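Local coordinates for protein branched-chain-amino-acid aminotransferase (Pseudomonas sp. UW4, PDB 6JIF) that catalyses the transfer of amino groups between branched-chain amino acids and 2-oxo acids with the help of a pyridoxal-5'-phosphate cofactor, at residues B[73-77]-B[106-112]; B[99-104]-B[115-120]; B[124-128]-B[144-148]. All blocks are in the same frame, centred on the assembly; numbering follows the deposited sequence.

All three contacts lie in the part of this dimeric enzyme built on the antiparallel sheet, and contacts 1 and 3 also touch the second subunit. Contact 1 sets the start of strand 76-85 against the end of helix 96-109; contact 2 pairs that same helix with helix 117-130; contact 3 lays helix 117-130 on strand 143-153, the sheet neighbour of 76-85. Contacts 1 and 2 interlace along the chain, their centres about 14 Å apart, and meet where Cys77 packs on Met103. Contact 3 comes later in sequence, centred about 13 Å from contact 2, where Phe120 meets Pro148. Together they tie the phosphate-binding helix to the sheet.

Contact 1. Residues B[73-77]-B[106-112]; sequences YGQQC and SCARLLM
A Schellman motif closes helix 96-109 here, and the C-terminal turn it creates packs against the entrance to strand 76-85. Leu111, with positive phi, is the C-prime residue: Met112 N returns to Cys107 O and Leu111 N to Ala108 O. The carbonyl of Leu110 is taken by a side chain across the contact. Gln75 NE2 gives Leu110 O a hydrogen bond of 2.7 Å with an N-H...O angle of 154°, arriving nearly along the C=O axis and close to the plane of its own amide. The glutamine reaches it as an extended arm, with CG opposite the backbone N (chi1 -161°), and runs past Met112 in the opposite direction, Gln75 CG lying 3.7 Å from Met112 SD. The amide has partners beyond the contact: OE1 accepts from Thr69 OG1 and Ala162 N, and NE2 is also bonded to Thr161 OG1. Met112 bends at chi3 (-67°) and lays its CE 3.5 Å from Cys77 SG, which also meets Cys107 SG at 3.8 Å, a van der Waals contact between two thiols and not a disulfide. Cys77 CB sits opposite Ser106 CB at 3.8 Å. Leu110 points its CD1 at the backbone of Gln76, 3.2 Å from Gln76 O. Gln76 NE2 bonds instead to Ala70 O of the second subunit. Replacing Gln75 with a leucine would probably leave the Leu110 carbonyl without this donor and Thr69, Thr161 and Ala162 without their amide partner. The chemistry is thus divided: one buried amide links the helix end to Thr69, Thr161 and Ala162, while sulfur and methyl groups pack beside the strand.

Contact 2. Residues B[99-104]-B[115-120]; sequences NALRMQ and VDTEQF. With PLP (pyridoxal-5'-phosphate), chain D.
Phe120 lies with one ring face under the backbone of Ala100 where helix 96-109 packs on helix 117-130, a helix-helix contact beside the cofactor pocket. Ala100 CA stands 3.8 Å above the ring plane, over its centre, and Ala100 CB touches Phe120 CD1 at 3.5 Å. Met103 instead comes to the ring's edge in a Met-aromatic contact: its SD is 5.2 Å from the centroid and 78° off the normal. A bend at chi3 (73°) brings Met103 CE beside both this edge and Val115 CG2. One turn along from Ala100, Gln104 crosses Thr117 at about a right angle, and its NE2 donates to both Thr117 OG1 and Val115 O, each near the amide plane; these two bonds fix the amide's rotation. A water bridges the Ala100 and Val115 carbonyls. Asp116 OD1 accepts from Gln119 N, capping the start of helix 117-130. Arg102, which does not touch 115-120, reaches the pyridoxal-5'-phosphate, where Glu79 forms a salt bridge with its NH2. The phosphate lies at the guanidinium edge, and Arg102 NH1 donates to PLP O2P at 2.7 Å, with a weak second bond from NH2 to the same oxygen.

Contact 3. Residues B[124-128]-B[144-148]; sequences CKAVV and LYLRP
Leu146 pushes its isobutyl group from strand 143-153 into the side of helix 117-130, where CD2 meets the first turn of 124-128 at two points: Cys124 CB and Cys124 O, both 3.6 Å away. With CG roughly anti to its carbonyl carbon (chi1 -89°), the leucine turns its fork to the helix. CD2 alone meets Cys124, while CD1 and CD2 both touch Val128 CG2, each at 3.9 Å, and the two side chains cross at about a right angle, with the valine methyl against the fork of the leucine. Val127 approaches the same branch point more loosely, its CG1 4.4 Å from Leu146 CG. Toward the start of the strand Leu144 extends the contact, CD2 lying 4.3 Å from Val128 CG1; toward its end Cys124 SG reaches Pro148 CG, also at 4.3 Å. The N-to-C directions of the strand and helix segments differ by 137°, nearer antiparallel than perpendicular, and their axes approach to 9.9 Å as the helix packs on one face of the antiparallel sheet. Met81 of the adjoining strand 76-85 touches Cys124, Leu146 and Pro148, and Leu93 and Ile91 of strand 91-94 widen the same apolar layer. Tyr145 and Arg147 belong to the other face of the strand. Arg147 NH2 donates to Tyr145 OH at 2.9 Å with an N-H...O angle of 167°, the hydroxyl lying in the guanidinium plane at its edge, while NH1 bonds to Tyr73 OH of the second subunit. Strand 143-153 therefore separates two chemistries: no hydrogen bond links it to the helix, which rests on it mainly through aliphatic and thiol groups, whereas its reverse side carries directional polar bonds that extend to the dimer partner.

Contact 1. Residues B[73-77]-B[106-112]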
ATOM      1  N   TYR B  73       1.929   7.830   0.184  1.00 16.47           N
ATOM      2  CA  TYR B  73       2.001   7.083  -1.073  1.00 14.66           C
ATOM      3  C   TYR B  73       2.574   5.687  -0.860  1.00 18.63           C
ATOM      4  O   TYR B  73       3.114   5.082  -1.805  1.00 15.41           O
ATOM      5  CB  TYR B  73       2.825   7.877  -2.097  1.00 15.38           C
ATOM      6  CG  TYR B  73       2.284   9.251  -2.318  1.00 15.65           C
ATOM      7  CD1 TYR B  73       1.046   9.461  -2.944  1.00 20.80           C
ATOM      8  CD2 TYR B  73       3.020  10.363  -1.942  1.00 21.07           C
ATOM      9  CE1 TYR B  73       0.584  10.741  -3.182  1.00 20.39           C
ATOM     10  CE2 TYR B  73       2.532  11.665  -2.137  1.00 18.02           C
ATOM     11  CZ  TYR B  73       1.353  11.848  -2.774  1.00 21.15           C
ATOM     12  OH  TYR B  73       0.881  13.121  -2.986  1.00 23.38           O
ATOM     13  N   GLY B  74       2.445   5.146   0.361  1.00 14.47           N
ATOM     14  CA  GLY B  74       2.788   3.749   0.535  1.00 13.45           C
ATOM     15  C   GLY B  74       4.235   3.412   0.325  1.00 18.31           C
ATOM     16  O   GLY B  74       4.534   2.251   0.072  1.00 16.46           O
ATOM     17  N   GLN B  75       5.162   4.394   0.441  1.00 14.57           N
ATOM     18  CA  GLN B  75       6.560   4.090   0.095  1.00 15.40           C
ATOM     19  C   GLN B  75       7.247   3.510   1.332  1.00 15.17           C
ATOM     20  O   GLN B  75       7.885   4.224   2.114  1.00 14.55           O
ATOM     21  CB  GLN B  75       7.283   5.329  -0.427  1.00 14.30           C
ATOM     22  CG  GLN B  75       8.462   4.887  -1.153  1.00 19.99           C
ATOM     23  CD  GLN B  75       9.260   6.025  -1.768  1.00 21.63           C
ATOM     24  OE1 GLN B  75       9.212   7.172  -1.309  1.00 17.57           O
ATOM     25  NE2 GLN B  75      10.004   5.704  -2.809  1.00 14.48           N
ATOM     26  N   GLN B  76       7.123   2.199   1.487  1.00 13.56           N
ATOM     27  CA  GLN B  76       7.511   1.507   2.712  1.00 12.21           C
ATOM     28  C   GLN B  76       7.713   0.041   2.380  1.00 13.46           C
ATOM     29  O   GLN B  76       6.985  -0.523   1.547  1.00 18.19           O
ATOM     30  CB  GLN B  76       6.403   1.614   3.795  1.00 12.89           C
ATOM     31  CG  GLN B  76       5.086   1.033   3.376  1.00 13.74           C
ATOM     32  CD  GLN B  76       3.987   1.389   4.355  1.00 15.37           C
ATOM     33  OE1 GLN B  76       3.379   0.505   4.967  1.00 14.53           O
ATOM     34  NE2 GLN B  76       3.737   2.664   4.545  1.00 14.31           N
ATOM     35  N   CYS B  77       8.646  -0.577   3.089  1.00 14.20           N
ATOM     36  CA  CYS B  77       8.855  -2.022   2.990  1.00 15.58           C
ATOM     37  C   CYS B  77       9.426  -2.534   4.303  1.00 16.44           C
ATOM     38  O   CYS B  77      10.003  -1.763   5.094  1.00 14.43           O
ATOM     39  CB  CYS B  77       9.761  -2.419   1.822  1.00 16.75           C
ATOM     40  SG  CYS B  77      11.517  -2.011   2.020  1.00 21.46           S
ATOM     41  N   SER B 106      12.530  -5.275  -2.678  1.00 15.98           N
ATOM     42  CA  SER B 106      11.341  -4.460  -2.353  1.00 16.72           C
ATOM     43  C   SER B 106      11.651  -2.954  -2.479  1.00 17.72           C
ATOM     44  O   SER B 106      10.859  -2.151  -3.016  1.00 15.77           O
ATOM     45  CB  SER B 106      10.858  -4.761  -0.928  1.00 14.91           C
ATOM     46  OG  SER B 106      10.645  -6.172  -0.758  1.00 15.77           O
ATOM     47  N   CYS B 107      12.831  -2.561  -2.003  1.00 13.61           N
ATOM     48  CA  CYS B 107      13.281  -1.185  -2.164  1.00 12.69           C
ATOM     49  C   CYS B 107      13.315  -0.818  -3.631  1.00 17.07           C
ATOM     50  O   CYS B 107      12.813   0.232  -4.019  1.00 17.91           O
ATOM     51  CB  CYS B 107      14.692  -1.020  -1.553  1.00 15.25           C
ATOM     52  SG  CYS B 107      14.672  -0.854   0.254  1.00 19.74           S
ATOM     53  N   ALA B 108      13.871  -1.697  -4.476  1.00 16.83           N
ATOM     54  CA  ALA B 108      13.982  -1.324  -5.885  1.00 17.61           C
ATOM     55  C   ALA B 108      12.620  -1.157  -6.506  1.00 19.68           C
ATOM     56  O   ALA B 108      12.406  -0.235  -7.299  1.00 15.12           O
ATOM     57  CB  ALA B 108      14.771  -2.354  -6.673  1.00 17.67           C
ATOM     58  N   ARG B 109      11.678  -2.024  -6.127  1.00 17.39           N
ATOM     59  CA  ARG B 109      10.353  -1.940  -6.720  1.00 14.90           C
ATOM     60  C   ARG B 109       9.656  -0.632  -6.359  1.00 13.56           C
ATOM     61  O   ARG B 109       8.800  -0.149  -7.126  1.00 14.62           O
ATOM     62  CB  ARG B 109       9.545  -3.157  -6.260  1.00 13.48           C
ATOM     63  CG  ARG B 109       8.107  -3.262  -6.755  1.00 19.85           C
ATOM     64  CD  ARG B 109       7.985  -3.029  -8.268  1.00 22.12           C
ATOM     65  NE  ARG B 109       6.839  -3.669  -8.919  1.00 17.66           N
ATOM     66  CZ  ARG B 109       5.710  -3.039  -9.193  1.00 23.78           C
ATOM     67  NH1 ARG B 109       5.532  -1.752  -8.852  1.00 25.95           N
ATOM     68  NH2 ARG B 109       4.756  -3.712  -9.846  1.00 21.93           N
ATOM     69  N   LEU B 110       9.962  -0.070  -5.185  1.00 13.21           N
ATOM     70  CA  LEU B 110       9.348   1.188  -4.762  1.00 13.19           C
ATOM     71  C   LEU B 110      10.258   2.420  -4.988  1.00 13.57           C
ATOM     72  O   LEU B 110       9.977   3.502  -4.450  1.00 16.56           O
ATOM     73  CB  LEU B 110       8.945   1.106  -3.274  1.00 12.75           C
ATOM     74  CG  LEU B 110       7.904   0.022  -2.963  1.00 13.86           C
ATOM     75  CD1 LEU B 110       7.394   0.170  -1.546  1.00 18.58           C
ATOM     76  CD2 LEU B 110       6.704  -0.017  -4.001  1.00 15.75           C
ATOM     77  N   LEU B 111      11.338   2.262  -5.736  1.00 13.95           N
ATOM     78  CA  LEU B 111      12.298   3.335  -5.995  1.00 20.91           C
ATOM     79  C   LEU B 111      12.991   3.872  -4.716  1.00 19.68           C
ATOM     80  O   LEU B 111      13.360   5.044  -4.647  1.00 22.06           O
ATOM     81  CB  LEU B 111      11.644   4.481  -6.772  1.00 15.52           C
ATOM     82  CG  LEU B 111      10.935   4.056  -8.032  1.00 19.60           C
ATOM     83  CD1 LEU B 111      10.494   5.304  -8.755  1.00 17.86           C
ATOM     84  CD2 LEU B 111      11.779   3.147  -8.933  1.00 17.12           C
ATOM     85  N   MET B 112      13.201   3.047  -3.715  1.00 16.20           N
ATOM     86  CA  MET B 112      13.960   3.413  -2.507  1.00 15.78           C
ATOM     87  C   MET B 112      15.399   2.918  -2.550  1.00 21.02           C
ATOM     88  O   MET B 112      15.698   1.890  -3.170  1.00 17.91           O
ATOM     89  CB  MET B 112      13.276   2.823  -1.264  1.00 18.09           C
ATOM     90  CG  MET B 112      11.826   3.225  -1.175  1.00 16.93           C
ATOM     91  SD  MET B 112      11.117   2.923   0.516  1.00 23.89           S
ATOM     92  CE  MET B 112      11.146   1.173   0.607  1.00 23.70           C
TER

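Contact 2. Residues B[99-104]-B[115-120]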
ATOM      1  N   ASN B  99      16.973 -12.069   3.966  1.00 12.98           N
ATOM      2  CA  ASN B  99      16.202 -10.866   4.207  1.00 13.44           C
ATOM      3  C   ASN B  99      16.812  -9.678   3.491  1.00 15.40           C
ATOM      4  O   ASN B  99      16.093  -8.853   2.924  1.00 14.68           O
ATOM      5  CB  ASN B  99      16.158 -10.566   5.696  1.00 13.95           C
ATOM      6  CG  ASN B  99      15.453 -11.661   6.429  1.00 19.90           C
ATOM      7  OD1 ASN B  99      16.105 -12.586   6.908  1.00 20.20           O
ATOM      8  ND2 ASN B  99      14.124 -11.636   6.425  1.00 18.46           N
ATOM      9  N   ALA B 100      18.135  -9.553   3.560  1.00 16.15           N
ATOM     10  CA  ALA B 100      18.802  -8.442   2.873  1.00 18.52           C
ATOM     11  C   ALA B 100      18.496  -8.461   1.385  1.00 21.03           C
ATOM     12  O   ALA B 100      18.169  -7.425   0.805  1.00 16.33           O
ATOM     13  CB  ALA B 100      20.314  -8.470   3.076  1.00 14.13           C
ATOM     14  N   LEU B 101      18.584  -9.635   0.756  1.00 13.53           N
ATOM     15  CA  LEU B 101      18.334  -9.723  -0.685  1.00 13.84           C
ATOM     16  C   LEU B 101      16.894  -9.322  -1.006  1.00 16.11           C
ATOM     17  O   LEU B 101      16.616  -8.552  -1.941  1.00 16.66           O
ATOM     18  CB  LEU B 101      18.621 -11.151  -1.190  1.00 14.37           C
ATOM     19  CG  LEU B 101      20.119 -11.526  -1.211  1.00 26.87           C
ATOM     20  CD1 LEU B 101      20.411 -13.071  -1.228  1.00 25.92           C
ATOM     21  CD2 LEU B 101      20.873 -10.841  -2.378  1.00 22.08           C
ATOM     22  N   ARG B 102      15.950  -9.851  -0.228  1.00 14.86           N
ATOM     23  CA  ARG B 102      14.565  -9.534  -0.512  1.00 13.46           C
ATOM     24  C   ARG B 102      14.288  -8.060  -0.297  1.00 16.24           C
ATOM     25  O   ARG B 102      13.512  -7.456  -1.040  1.00 16.49           O
ATOM     26  CB  ARG B 102      13.604 -10.383   0.332  1.00 13.51           C
ATOM     27  CG  ARG B 102      12.147 -10.158  -0.133  1.00 14.14           C
ATOM     28  CD  ARG B 102      11.233 -11.279   0.514  1.00 12.79           C
ATOM     29  NE  ARG B 102      11.270 -11.154   1.985  1.00 13.57           N
ATOM     30  CZ  ARG B 102      10.832 -12.083   2.835  1.00 17.98           C
ATOM     31  NH1 ARG B 102      10.357 -13.202   2.348  1.00 19.47           N
ATOM     32  NH2 ARG B 102      10.860 -11.871   4.156  1.00 15.91           N
ATOM     33  N   MET B 103      14.872  -7.466   0.735  1.00 13.56           N
ATOM     34  CA  MET B 103      14.587  -6.065   0.940  1.00 16.52           C
ATOM     35  C   MET B 103      15.205  -5.225  -0.167  1.00 18.21           C
ATOM     36  O   MET B 103      14.658  -4.185  -0.517  1.00 15.42           O
ATOM     37  CB  MET B 103      15.068  -5.606   2.316  1.00 13.98           C
ATOM     38  CG  MET B 103      14.239  -4.418   2.840  1.00 16.54           C
ATOM     39  SD  MET B 103      14.703  -3.828   4.490  1.00 19.83           S
ATOM     40  CE  MET B 103      16.246  -3.040   3.989  1.00 15.89           C
ATOM     41  N   GLN B 104      16.361  -5.636  -0.695  1.00 18.68           N
ATOM     42  CA  GLN B 104      16.895  -4.925  -1.857  1.00 13.34           C
ATOM     43  C   GLN B 104      15.885  -4.940  -2.999  1.00 21.13           C
ATOM     44  O   GLN B 104      15.666  -3.916  -3.663  1.00 14.61           O
ATOM     45  CB  GLN B 104      18.239  -5.530  -2.269  1.00 18.13           C
ATOM     46  CG  GLN B 104      19.336  -5.325  -1.205  1.00 15.92           C
ATOM     47  CD  GLN B 104      20.459  -6.338  -1.210  1.00 19.91           C
ATOM     48  OE1 GLN B 104      20.558  -7.219  -2.095  1.00 18.66           O
ATOM     49  NE2 GLN B 104      21.343  -6.213  -0.220  1.00 18.96           N
ATOM     50  N   VAL B 115      19.827  -1.115   0.918  1.00 16.55           N
ATOM     51  CA  VAL B 115      20.796  -1.358   1.979  1.00 19.63           C
ATOM     52  C   VAL B 115      21.599  -2.572   1.543  1.00 19.54           C
ATOM     53  O   VAL B 115      21.021  -3.645   1.346  1.00 18.05           O
ATOM     54  CB  VAL B 115      20.103  -1.598   3.326  1.00 21.54           C
ATOM     55  CG1 VAL B 115      21.142  -1.827   4.470  1.00 20.38           C
ATOM     56  CG2 VAL B 115      19.203  -0.429   3.645  1.00 18.68           C
ATOM     57  N   ASP B 116      22.922  -2.392   1.373  1.00 21.81           N
ATOM     58  CA  ASP B 116      23.746  -3.510   0.929  1.00 17.02           C
ATOM     59  C   ASP B 116      23.810  -4.585   2.019  1.00 16.47           C
ATOM     60  O   ASP B 116      23.547  -4.353   3.198  1.00 19.97           O
ATOM     61  CB  ASP B 116      25.151  -3.049   0.515  1.00 24.30           C
ATOM     62  CG  ASP B 116      25.935  -2.443   1.652  1.00 39.42           C
ATOM     63  OD1 ASP B 116      26.573  -3.192   2.458  1.00 39.92           O
ATOM     64  OD2 ASP B 116      25.945  -1.192   1.719  1.00 51.27           O
ATOM     65  N   THR B 117      24.130  -5.794   1.577  1.00 15.98           N
ATOM     66  CA  THR B 117      23.955  -6.967   2.424  1.00 18.92           C
ATOM     67  C   THR B 117      24.829  -6.919   3.677  1.00 18.20           C
ATOM     68  O   THR B 117      24.369  -7.255   4.772  1.00 18.52           O
ATOM     69  CB  THR B 117      24.259  -8.212   1.595  1.00 20.17           C
ATOM     70  OG1 THR B 117      23.275  -8.322   0.581  1.00 24.57           O
ATOM     71  CG2 THR B 117      24.244  -9.486   2.508  1.00 26.62           C
ATOM     72  N   GLU B 118      26.082  -6.469   3.558  1.00 19.51           N
ATOM     73  CA  GLU B 118      26.926  -6.505   4.759  1.00 23.42           C
ATOM     74  C   GLU B 118      26.488  -5.439   5.755  1.00 23.00           C
ATOM     75  O   GLU B 118      26.403  -5.717   6.946  1.00 24.57           O
ATOM     76  CB  GLU B 118      28.418  -6.380   4.413  1.00 38.38           C
ATOM     77  CG  GLU B 118      28.976  -7.677   3.764  1.00 54.25           C
ATOM     78  CD  GLU B 118      28.590  -8.977   4.548  1.00 67.29           C
ATOM     79  OE1 GLU B 118      28.967  -9.132   5.742  1.00 70.16           O
ATOM     80  OE2 GLU B 118      27.888  -9.849   3.969  1.00 69.15           O
ATOM     81  N   GLN B 119      26.087  -4.252   5.265  1.00 23.70           N
ATOM     82  CA  GLN B 119      25.482  -3.230   6.126  1.00 23.90           C
ATOM     83  C   GLN B 119      24.233  -3.766   6.834  1.00 20.59           C
ATOM     84  O   GLN B 119      24.049  -3.592   8.057  1.00 22.07           O
ATOM     85  CB  GLN B 119      25.168  -1.997   5.273  1.00 31.37           C
ATOM     86  CG  GLN B 119      24.441  -0.791   5.927  1.00 43.89           C
ATOM     87  CD  GLN B 119      24.125   0.397   4.918  1.00 50.48           C
ATOM     88  OE1 GLN B 119      24.395   0.311   3.694  1.00 47.93           O
ATOM     89  NE2 GLN B 119      23.563   1.496   5.453  1.00 45.66           N
ATOM     90  N   PHE B 120      23.356  -4.424   6.061  1.00 16.71           N
ATOM     91  CA  PHE B 120      22.116  -4.953   6.606  1.00 15.38           C
ATOM     92  C   PHE B 120      22.398  -5.949   7.719  1.00 16.73           C
ATOM     93  O   PHE B 120      21.853  -5.828   8.825  1.00 16.86           O
ATOM     94  CB  PHE B 120      21.298  -5.579   5.462  1.00 19.14           C
ATOM     95  CG  PHE B 120      19.938  -6.121   5.878  1.00 16.28           C
ATOM     96  CD1 PHE B 120      19.828  -7.418   6.423  1.00 13.20           C
ATOM     97  CD2 PHE B 120      18.796  -5.370   5.731  1.00 15.31           C
ATOM     98  CE1 PHE B 120      18.589  -7.946   6.784  1.00 16.92           C
ATOM     99  CE2 PHE B 120      17.562  -5.870   6.097  1.00 16.82           C
ATOM    100  CZ  PHE B 120      17.442  -7.148   6.608  1.00 19.04           C
TER
HETATM  101  N1  PLP D 401       3.459 -14.655   2.249  1.00 18.12           N
HETATM  102  C2  PLP D 401       3.245 -13.318   2.399  1.00 21.86           C
HETATM  103  C2A PLP D 401       2.101 -12.728   1.637  1.00 21.89           C
HETATM  104  C3  PLP D 401       4.101 -12.543   3.182  1.00 26.89           C
HETATM  105  O3  PLP D 401       3.899 -11.190   3.273  1.00 27.39           O
HETATM  106  C4  PLP D 401       5.177 -13.163   3.870  1.00 26.24           C
HETATM  107  C4A PLP D 401       6.246 -12.341   4.567  1.00 21.50           C
HETATM  108  C5  PLP D 401       5.334 -14.551   3.696  1.00 21.81           C
HETATM  109  C6  PLP D 401       4.490 -15.248   2.885  1.00 23.87           C
HETATM  110  C5A PLP D 401       6.363 -15.381   4.399  1.00 22.42           C
HETATM  111  O4P PLP D 401       7.632 -14.891   4.185  1.00 20.87           O
HETATM  112  P   PLP D 401       8.798 -15.344   5.175  1.00 18.33           P
HETATM  113  O1P PLP D 401       8.869 -16.851   5.223  1.00 17.61           O
HETATM  114  O2P PLP D 401      10.038 -14.761   4.481  1.00 15.20           O
HETATM  115  O3P PLP D 401       8.575 -14.809   6.587  1.00 20.47           O
HETATM  116  O   HOH W   1      18.549  -4.859   2.061  1.00 18.16           O

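Contact 3. Residues B[124-128]-B[144-148]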
ATOM      1  N   CYS B 124      21.651  -5.778  11.852  1.00 16.99           N
ATOM      2  CA  CYS B 124      20.838  -6.764  12.565  1.00 18.48           C
ATOM      3  C   CYS B 124      21.594  -7.327  13.745  1.00 20.49           C
ATOM      4  O   CYS B 124      21.034  -7.453  14.849  1.00 20.52           O
ATOM      5  CB  CYS B 124      20.418  -7.897  11.643  1.00 18.25           C
ATOM      6  SG  CYS B 124      19.220  -7.471  10.350  1.00 21.55           S
ATOM      7  N   LYS B 125      22.872  -7.682  13.528  1.00 22.01           N
ATOM      8  CA  LYS B 125      23.700  -8.229  14.604  1.00 19.13           C
ATOM      9  C   LYS B 125      23.867  -7.230  15.742  1.00 22.60           C
ATOM     10  O   LYS B 125      23.783  -7.602  16.913  1.00 17.14           O
ATOM     11  CB  LYS B 125      25.074  -8.662  14.074  1.00 21.36           C
ATOM     12  CG  LYS B 125      25.021  -9.862  13.140  1.00 18.16           C
ATOM     13  CD  LYS B 125      26.378 -10.210  12.614  1.00 19.36           C
ATOM     14  CE  LYS B 125      27.199 -10.958  13.647  1.00 21.05           C
ATOM     15  NZ  LYS B 125      28.534 -11.071  13.050  1.00 28.02           N
ATOM     16  N   ALA B 126      24.041  -5.952  15.422  1.00 18.65           N
ATOM     17  CA  ALA B 126      24.176  -4.947  16.474  1.00 17.70           C
ATOM     18  C   ALA B 126      22.894  -4.832  17.289  1.00 19.61           C
ATOM     19  O   ALA B 126      22.948  -4.682  18.507  1.00 19.18           O
ATOM     20  CB  ALA B 126      24.542  -3.587  15.856  1.00 20.41           C
ATOM     21  N   VAL B 127      21.731  -4.917  16.629  1.00 16.75           N
ATOM     22  CA  VAL B 127      20.467  -4.890  17.387  1.00 17.47           C
ATOM     23  C   VAL B 127      20.336  -6.107  18.310  1.00 21.09           C
ATOM     24  O   VAL B 127      19.939  -5.988  19.491  1.00 20.42           O
ATOM     25  CB  VAL B 127      19.288  -4.784  16.408  1.00 22.14           C
ATOM     26  CG1 VAL B 127      17.944  -5.014  17.134  1.00 27.37           C
ATOM     27  CG2 VAL B 127      19.290  -3.424  15.755  1.00 20.46           C
ATOM     28  N   VAL B 128      20.690  -7.301  17.805  1.00 18.01           N
ATOM     29  CA  VAL B 128      20.673  -8.469  18.685  1.00 20.37           C
ATOM     30  C   VAL B 128      21.633  -8.255  19.868  1.00 18.53           C
ATOM     31  O   VAL B 128      21.275  -8.454  21.049  1.00 18.57           O
ATOM     32  CB  VAL B 128      20.991  -9.752  17.888  1.00 19.67           C
ATOM     33  CG1 VAL B 128      20.921 -10.991  18.778  1.00 17.43           C
ATOM     34  CG2 VAL B 128      19.953  -9.965  16.808  1.00 22.61           C
ATOM     35  N   LEU B 144      14.046 -14.017  19.461  1.00 16.42           N
ATOM     36  CA  LEU B 144      14.054 -12.563  19.343  1.00 20.84           C
ATOM     37  C   LEU B 144      13.735 -12.186  17.890  1.00 25.17           C
ATOM     38  O   LEU B 144      14.500 -12.505  16.963  1.00 23.85           O
ATOM     39  CB  LEU B 144      15.406 -12.006  19.784  1.00 16.25           C
ATOM     40  CG  LEU B 144      15.455 -10.472  19.760  1.00 16.12           C
ATOM     41  CD1 LEU B 144      14.609  -9.927  20.935  1.00 18.16           C
ATOM     42  CD2 LEU B 144      16.902 -10.009  19.898  1.00 18.28           C
ATOM     43  N   TYR B 145      12.610 -11.527  17.673  1.00 17.22           N
ATOM     44  CA  TYR B 145      12.202 -11.166  16.329  1.00 20.86           C
ATOM     45  C   TYR B 145      12.751  -9.796  16.008  1.00 16.74           C
ATOM     46  O   TYR B 145      12.698  -8.898  16.845  1.00 19.42           O
ATOM     47  CB  TYR B 145      10.687 -11.157  16.236  1.00 17.49           C
ATOM     48  CG  TYR B 145      10.098 -10.824  14.886  1.00 18.91           C
ATOM     49  CD1 TYR B 145       9.973 -11.788  13.908  1.00 19.54           C
ATOM     50  CD2 TYR B 145       9.621  -9.555  14.627  1.00 22.00           C
ATOM     51  CE1 TYR B 145       9.394 -11.476  12.665  1.00 21.49           C
ATOM     52  CE2 TYR B 145       9.073  -9.222  13.414  1.00 20.93           C
ATOM     53  CZ  TYR B 145       8.946 -10.179  12.443  1.00 23.78           C
ATOM     54  OH  TYR B 145       8.339  -9.834  11.232  1.00 21.20           O
ATOM     55  N   LEU B 146      13.320  -9.665  14.815  1.00 13.69           N
ATOM     56  CA  LEU B 146      13.813  -8.400  14.295  1.00 14.78           C
ATOM     57  C   LEU B 146      12.921  -7.959  13.147  1.00 16.78           C
ATOM     58  O   LEU B 146      12.657  -8.763  12.241  1.00 13.66           O
ATOM     59  CB  LEU B 146      15.235  -8.545  13.775  1.00 15.43           C
ATOM     60  CG  LEU B 146      16.353  -8.305  14.773  1.00 22.78           C
ATOM     61  CD1 LEU B 146      16.194  -9.310  15.871  1.00 21.26           C
ATOM     62  CD2 LEU B 146      17.736  -8.480  14.027  1.00 19.22           C
ATOM     63  N   ARG B 147      12.545  -6.661  13.161  1.00 16.87           N
ATOM     64  CA  ARG B 147      11.745  -5.971  12.162  1.00 15.07           C
ATOM     65  C   ARG B 147      12.562  -4.828  11.536  1.00 17.21           C
ATOM     66  O   ARG B 147      12.536  -3.678  12.035  1.00 16.80           O
ATOM     67  CB  ARG B 147      10.443  -5.454  12.796  1.00 16.97           C
ATOM     68  CG  ARG B 147       9.580  -4.546  11.894  1.00 19.05           C
ATOM     69  CD  ARG B 147       9.223  -5.210  10.575  1.00 14.89           C
ATOM     70  NE  ARG B 147       8.430  -6.429  10.794  1.00 16.27           N
ATOM     71  CZ  ARG B 147       7.087  -6.500  10.811  1.00 19.81           C
ATOM     72  NH1 ARG B 147       6.333  -5.434  10.643  1.00 15.44           N
ATOM     73  NH2 ARG B 147       6.482  -7.672  11.020  1.00 19.78           N
ATOM     74  N   PRO B 148      13.338  -5.102  10.486  1.00 17.51           N
ATOM     75  CA  PRO B 148      13.904  -4.000   9.680  1.00 12.99           C
ATOM     76  C   PRO B 148      12.844  -3.441   8.756  1.00 14.00           C
ATOM     77  O   PRO B 148      11.934  -4.150   8.332  1.00 17.64           O
ATOM     78  CB  PRO B 148      15.020  -4.649   8.844  1.00 15.26           C
ATOM     79  CG  PRO B 148      15.221  -6.075   9.461  1.00 13.59           C
ATOM     80  CD  PRO B 148      13.869  -6.420  10.090  1.00 15.21           C
TER